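Local structure of SmhB (Serratia marcescens, 6ZZ5) at residues V187-V199 with P210-A223. The protein is one component of Smh, a tripartite alpha-pore-forming toxin of Serratia marcescens, here in its soluble form. Residues are numbered along the deposited sequence; the frame is centred on the assembly and turned at random.
Sequences VIGGAIVTAIGAV and PVVMGGIAMMTAGA
Met218 starts with CG on the backbone-N side (chi1 -51°) and then bends at its thioether (chi3 70°), which lays CE over two side chains of the neighbouring strand: CE is 3.7 Å from Ile192 CG2 and 3.9 Å from Thr194 CG2. Met218 and Thr194 run alongside each other, whereas Ile192 slants across both Met218 and Thr220, its CD1 lying 4.1 Å from Thr220 CG2. Further along this face Ile196 CG1 rests on Ile216 CG2, and the side chains of Ile196 and Val212 cross at about a right angle, with Ile196 CG2 against Val212 CB. On the reverse face a chi1 of 180° sets Val193 CG1 anti to the backbone N and leaves CG2 beside it, from where CG2 reaches diagonally to Ala221 CB at 3.8 Å; here the small pairs Ala191–Ala221 and Ala195–Ala217 set CB against CB. Strands 191-196 and 216-221 form an antiparallel beta hairpin with a long connection, consistent with the hydrophobic beta-tongue of ClyA-type alpha-pore-forming toxins, which packs against the helical bundle in their soluble forms. Helix 4-30 covers the Met218 face, with Thr24 against both Thr194 and Met218, and helix 349-359 covers the other, where Phe352 packs on Ala195 and Leu356 on Met219. Paired backbone bonds join Ala191 to Ala221, Val193 to Met219 and Ala195 to Ala217; the Met219 N to Val193 O bond is 2.8 Å long. Beyond Ile196 the pairing continues through Gly197 N to Gly215 O, then skips the type II turn Val212–Gly215 and resumes where Val199 N reaches Val211 O at 3.0 Å. Val199 CG1 packs over one face of that turn, 3.6 Å from Gly215 CA, and Gln32 OE1 accepts hydrogen bonds from the backbone N atoms of Val212 and Met213.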
ATOM      1  N   VAL A 187      16.436  -3.426  -1.832  1.00 22.54           N
ATOM      2  CA  VAL A 187      17.816  -2.947  -1.541  1.00 26.75           C
ATOM      3  C   VAL A 187      18.310  -3.620  -0.258  1.00 24.38           C
ATOM      4  O   VAL A 187      17.715  -3.450   0.786  1.00 23.08           O
ATOM      5  CB  VAL A 187      17.910  -1.404  -1.467  1.00 26.24           C
ATOM      6  CG1 VAL A 187      19.262  -0.947  -0.977  1.00 30.39           C
ATOM      7  CG2 VAL A 187      17.585  -0.759  -2.800  1.00 25.04           C
ATOM      8  N   ILE A 188      19.359  -4.420  -0.358  1.00 26.82           N
ATOM      9  CA  ILE A 188      19.935  -5.151   0.800  1.00 28.47           C
ATOM     10  C   ILE A 188      20.533  -4.135   1.783  1.00 26.53           C
ATOM     11  O   ILE A 188      21.324  -3.291   1.350  1.00 29.55           O
ATOM     12  CB  ILE A 188      20.964  -6.208   0.316  1.00 28.61           C
ATOM     13  CG1 ILE A 188      20.239  -7.275  -0.513  1.00 35.39           C
ATOM     14  CG2 ILE A 188      21.690  -6.792   1.520  1.00 35.30           C
ATOM     15  CD1 ILE A 188      21.116  -8.368  -1.053  1.00 37.65           C
ATOM     16  N   GLY A 189      20.111  -4.169   3.050  1.00 24.52           N
ATOM     17  CA  GLY A 189      20.611  -3.219   4.056  1.00 23.45           C
ATOM     18  C   GLY A 189      19.934  -1.858   3.979  1.00 27.42           C
ATOM     19  O   GLY A 189      20.276  -1.017   4.799  1.00 27.96           O
ATOM     20  N   GLY A 190      19.045  -1.632   3.004  1.00 23.08           N
ATOM     21  CA  GLY A 190      18.371  -0.357   2.810  1.00 20.96           C
ATOM     22  C   GLY A 190      17.151  -0.257   3.712  1.00 21.15           C
ATOM     23  O   GLY A 190      16.795  -1.201   4.433  1.00 20.62           O
ATOM     24  N   ALA A 191      16.529   0.898   3.673  1.00 22.54           N
ATOM     25  CA  ALA A 191      15.311   1.163   4.443  1.00 23.83           C
ATOM     26  C   ALA A 191      14.405   2.087   3.635  1.00 23.35           C
ATOM     27  O   ALA A 191      14.869   2.753   2.678  1.00 23.71           O
ATOM     28  CB  ALA A 191      15.666   1.765   5.789  1.00 25.31           C
ATOM     29  N   ILE A 192      13.132   2.083   4.007  1.00 19.80           N
ATOM     30  CA  ILE A 192      12.122   3.043   3.539  1.00 19.05           C
ATOM     31  C   ILE A 192      11.982   4.103   4.642  1.00 20.80           C
ATOM     32  O   ILE A 192      11.849   3.734   5.791  1.00 21.36           O
ATOM     33  CB  ILE A 192      10.835   2.296   3.202  1.00 21.25           C
ATOM     34  CG1 ILE A 192      11.112   1.260   2.105  1.00 24.25           C
ATOM     35  CG2 ILE A 192       9.719   3.263   2.822  1.00 20.40           C
ATOM     36  CD1 ILE A 192      11.486   1.873   0.815  1.00 29.50           C
ATOM     37  N   VAL A 193      12.072   5.372   4.288  1.00 17.66           N
ATOM     38  CA  VAL A 193      11.970   6.504   5.248  1.00 22.59           C
ATOM     39  C   VAL A 193      10.664   7.238   4.951  1.00 21.05           C
ATOM     40  O   VAL A 193      10.428   7.544   3.718  1.00 20.03           O
ATOM     41  CB  VAL A 193      13.150   7.469   5.072  1.00 25.52           C
ATOM     42  CG1 VAL A 193      13.029   8.625   6.050  1.00 26.27           C
ATOM     43  CG2 VAL A 193      14.475   6.748   5.253  1.00 30.96           C
ATOM     44  N   THR A 194       9.927   7.619   5.985  1.00 18.96           N
ATOM     45  CA  THR A 194       8.572   8.197   5.822  1.00 19.19           C
ATOM     46  C   THR A 194       8.454   9.428   6.696  1.00 18.37           C
ATOM     47  O   THR A 194       9.195   9.588   7.700  1.00 22.07           O
ATOM     48  CB  THR A 194       7.434   7.194   6.105  1.00 18.29           C
ATOM     49  OG1 THR A 194       7.407   6.831   7.485  1.00 20.64           O
ATOM     50  CG2 THR A 194       7.587   5.930   5.317  1.00 20.88           C
ATOM     51  N   ALA A 195       7.572  10.318   6.244  1.00 16.05           N
ATOM     52  CA  ALA A 195       7.276  11.563   6.931  1.00 16.20           C
ATOM     53  C   ALA A 195       5.875  11.982   6.556  1.00 15.65           C
ATOM     54  O   ALA A 195       5.410  11.639   5.431  1.00 19.07           O
ATOM     55  CB  ALA A 195       8.293  12.612   6.572  1.00 16.95           C
ATOM     56  N   ILE A 196       5.197  12.537   7.541  1.00 17.52           N
ATOM     57  CA  ILE A 196       3.807  13.039   7.384  1.00 17.21           C
ATOM     58  C   ILE A 196       3.780  14.534   7.650  1.00 18.98           C
ATOM     59  O   ILE A 196       4.370  14.978   8.635  1.00 20.70           O
ATOM     60  CB  ILE A 196       2.923  12.224   8.347  1.00 19.72           C
ATOM     61  CG1 ILE A 196       2.790  10.787   7.822  1.00 19.28           C
ATOM     62  CG2 ILE A 196       1.560  12.894   8.505  1.00 19.03           C
ATOM     63  CD1 ILE A 196       2.432   9.782   8.886  1.00 23.84           C
ATOM     64  N   GLY A 197       3.097  15.313   6.812  1.00 19.22           N
ATOM     65  CA  GLY A 197       3.016  16.758   7.047  1.00 19.38           C
ATOM     66  C   GLY A 197       1.885  17.379   6.245  1.00 16.39           C
ATOM     67  O   GLY A 197       1.256  16.689   5.445  1.00 16.53           O
ATOM     68  N   ALA A 198       1.708  18.680   6.383  1.00 16.85           N
ATOM     69  CA  ALA A 198       0.593  19.404   5.729  1.00 17.70           C
ATOM     70  C   ALA A 198       0.698  19.327   4.204  1.00 17.95           C
ATOM     71  O   ALA A 198       1.792  19.421   3.645  1.00 20.49           O
ATOM     72  CB  ALA A 198       0.523  20.817   6.232  1.00 21.81           C
ATOM     73  N   VAL A 199      -0.451  19.234   3.550  1.00 17.89           N
ATOM     74  CA  VAL A 199      -0.573  19.120   2.073  1.00 17.69           C
ATOM     75  C   VAL A 199      -0.511  20.499   1.412  1.00 18.85           C
ATOM     76  O   VAL A 199      -0.409  20.530   0.196  1.00 18.86           O
ATOM     77  CB  VAL A 199      -1.887  18.419   1.690  1.00 18.71           C
ATOM     78  CG1 VAL A 199      -1.900  16.999   2.248  1.00 23.91           C
ATOM     79  CG2 VAL A 199      -3.135  19.212   2.086  1.00 18.51           C
ATOM     80  N   PRO A 210      -4.368  22.652   9.930  1.00 23.81           N
ATOM     81  CA  PRO A 210      -3.481  22.070   8.929  1.00 24.56           C
ATOM     82  C   PRO A 210      -4.011  20.668   8.612  1.00 22.80           C
ATOM     83  O   PRO A 210      -4.453  20.007   9.545  1.00 21.81           O
ATOM     84  CB  PRO A 210      -2.130  21.893   9.623  1.00 26.51           C
ATOM     85  CG  PRO A 210      -2.477  21.840  11.118  1.00 32.36           C
ATOM     86  CD  PRO A 210      -3.721  22.697  11.260  1.00 24.51           C
ATOM     87  N   VAL A 211      -3.917  20.270   7.354  1.00 20.13           N
ATOM     88  CA  VAL A 211      -4.399  18.939   6.917  1.00 20.03           C
ATOM     89  C   VAL A 211      -3.198  18.118   6.480  1.00 22.41           C
ATOM     90  O   VAL A 211      -2.564  18.453   5.477  1.00 21.72           O
ATOM     91  CB  VAL A 211      -5.502  19.060   5.850  1.00 19.89           C
ATOM     92  CG1 VAL A 211      -5.953  17.717   5.334  1.00 18.44           C
ATOM     93  CG2 VAL A 211      -6.688  19.825   6.420  1.00 20.62           C
ATOM     94  N   VAL A 212      -2.917  17.071   7.241  1.00 18.38           N
ATOM     95  CA  VAL A 212      -1.802  16.136   6.959  1.00 18.84           C
ATOM     96  C   VAL A 212      -2.372  14.878   6.298  1.00 17.50           C
ATOM     97  O   VAL A 212      -1.629  14.017   5.951  1.00 19.24           O
ATOM     98  CB  VAL A 212      -1.005  15.814   8.241  1.00 18.51           C
ATOM     99  CG1 VAL A 212      -0.470  17.059   8.910  1.00 22.50           C
ATOM    100  CG2 VAL A 212      -1.826  15.060   9.267  1.00 20.03           C
ATOM    101  N   MET A 213      -3.673  14.741   6.195  1.00 18.01           N
ATOM    102  CA  MET A 213      -4.329  13.572   5.590  1.00 21.79           C
ATOM    103  C   MET A 213      -3.935  13.486   4.109  1.00 17.75           C
ATOM    104  O   MET A 213      -4.169  14.440   3.378  1.00 20.82           O
ATOM    105  CB  MET A 213      -5.839  13.712   5.682  1.00 28.68           C
ATOM    106  CG  MET A 213      -6.535  12.405   5.599  1.00 39.84           C
ATOM    107  SD  MET A 213      -8.337  12.566   5.886  1.00 42.76           S
ATOM    108  CE  MET A 213      -8.260  13.778   7.159  1.00 34.87           C
ATOM    109  N   GLY A 214      -3.236  12.437   3.761  1.00 15.24           N
ATOM    110  CA  GLY A 214      -2.572  12.207   2.463  1.00 17.13           C
ATOM    111  C   GLY A 214      -1.337  13.075   2.273  1.00 16.26           C
ATOM    112  O   GLY A 214      -0.788  13.077   1.174  1.00 18.82           O
ATOM    113  N   GLY A 215      -0.830  13.697   3.334  1.00 15.03           N
ATOM    114  CA  GLY A 215       0.413  14.491   3.253  1.00 19.55           C
ATOM    115  C   GLY A 215       1.590  13.640   3.630  1.00 16.47           C
ATOM    116  O   GLY A 215       1.985  13.694   4.797  1.00 15.82           O
ATOM    117  N   ILE A 216       2.055  12.817   2.696  1.00 15.19           N
ATOM    118  CA  ILE A 216       3.093  11.788   2.955  1.00 16.71           C
ATOM    119  C   ILE A 216       4.278  11.961   2.028  1.00 16.88           C
ATOM    120  O   ILE A 216       4.115  12.321   0.849  1.00 17.71           O
ATOM    121  CB  ILE A 216       2.530  10.357   2.868  1.00 16.21           C
ATOM    122  CG1 ILE A 216       1.987   9.998   1.487  1.00 19.14           C
ATOM    123  CG2 ILE A 216       1.483  10.178   3.950  1.00 18.11           C
ATOM    124  CD1 ILE A 216       1.746   8.542   1.307  1.00 18.23           C
ATOM    125  N   ALA A 217       5.426  11.627   2.570  1.00 16.33           N
ATOM    126  CA  ALA A 217       6.671  11.434   1.805  1.00 20.46           C
ATOM    127  C   ALA A 217       7.203  10.037   2.133  1.00 19.75           C
ATOM    128  O   ALA A 217       7.170   9.599   3.326  1.00 17.42           O
ATOM    129  CB  ALA A 217       7.667  12.497   2.137  1.00 21.61           C
ATOM    130  N   MET A 218       7.626   9.356   1.082  1.00 18.41           N
ATOM    131  CA  MET A 218       8.381   8.106   1.224  1.00 20.21           C
ATOM    132  C   MET A 218       9.648   8.240   0.370  1.00 21.62           C
ATOM    133  O   MET A 218       9.608   8.623  -0.825  1.00 22.25           O
ATOM    134  CB  MET A 218       7.521   6.914   0.810  1.00 15.35           C
ATOM    135  CG  MET A 218       6.132   6.879   1.501  1.00 14.81           C
ATOM    136  SD  MET A 218       5.240   5.363   1.210  1.00 19.81           S
ATOM    137  CE  MET A 218       6.169   4.156   2.133  1.00 15.96           C
ATOM    138  N   MET A 219      10.741   7.878   0.983  1.00 17.96           N
ATOM    139  CA  MET A 219      12.069   7.979   0.385  1.00 19.84           C
ATOM    140  C   MET A 219      12.813   6.709   0.731  1.00 19.48           C
ATOM    141  O   MET A 219      12.286   5.915   1.488  1.00 23.59           O
ATOM    142  CB  MET A 219      12.748   9.238   0.937  1.00 25.73           C
ATOM    143  CG  MET A 219      12.083  10.475   0.398  1.00 31.11           C
ATOM    144  SD  MET A 219      12.296  11.857   1.463  1.00 36.63           S
ATOM    145  CE  MET A 219      11.318  11.321   2.877  1.00 31.29           C
ATOM    146  N   THR A 220      13.984   6.517   0.153  1.00 25.28           N
ATOM    147  CA  THR A 220      14.866   5.357   0.406  1.00 22.95           C
ATOM    148  C   THR A 220      16.103   5.828   1.180  1.00 26.78           C
ATOM    149  O   THR A 220      16.504   7.007   1.089  1.00 27.72           O
ATOM    150  CB  THR A 220      15.261   4.669  -0.910  1.00 25.45           C
ATOM    151  OG1 THR A 220      15.875   5.649  -1.740  1.00 23.23           O
ATOM    152  CG2 THR A 220      14.074   4.034  -1.586  1.00 23.09           C
ATOM    153  N   ALA A 221      16.654   4.936   1.990  1.00 23.04           N
ATOM    154  CA  ALA A 221      17.943   5.127   2.663  1.00 24.65           C
ATOM    155  C   ALA A 221      18.779   3.955   2.162  1.00 23.57           C
ATOM    156  O   ALA A 221      18.210   2.825   2.118  1.00 20.75           O
ATOM    157  CB  ALA A 221      17.759   5.115   4.178  1.00 24.22           C
ATOM    158  N   GLY A 222      20.008   4.190   1.721  1.00 28.02           N
ATOM    159  CA  GLY A 222      20.886   3.026   1.458  1.00 33.17           C
ATOM    160  C   GLY A 222      21.420   2.422   2.770  1.00 34.54           C
ATOM    161  O   GLY A 222      21.180   2.994   3.867  1.00 30.11           O
ATOM    162  N   ALA A 223      22.150   1.313   2.673  1.00 34.73           N
ATOM    163  CA  ALA A 223      22.899   0.677   3.791  1.00 29.54           C
ATOM    164  C   ALA A 223      23.569   1.744   4.655  1.00 27.99           C
ATOM    165  O   ALA A 223      23.469   1.674   5.888  1.00 32.93           O
ATOM    166  CB  ALA A 223      23.924  -0.271   3.229  1.00 31.01           C
TER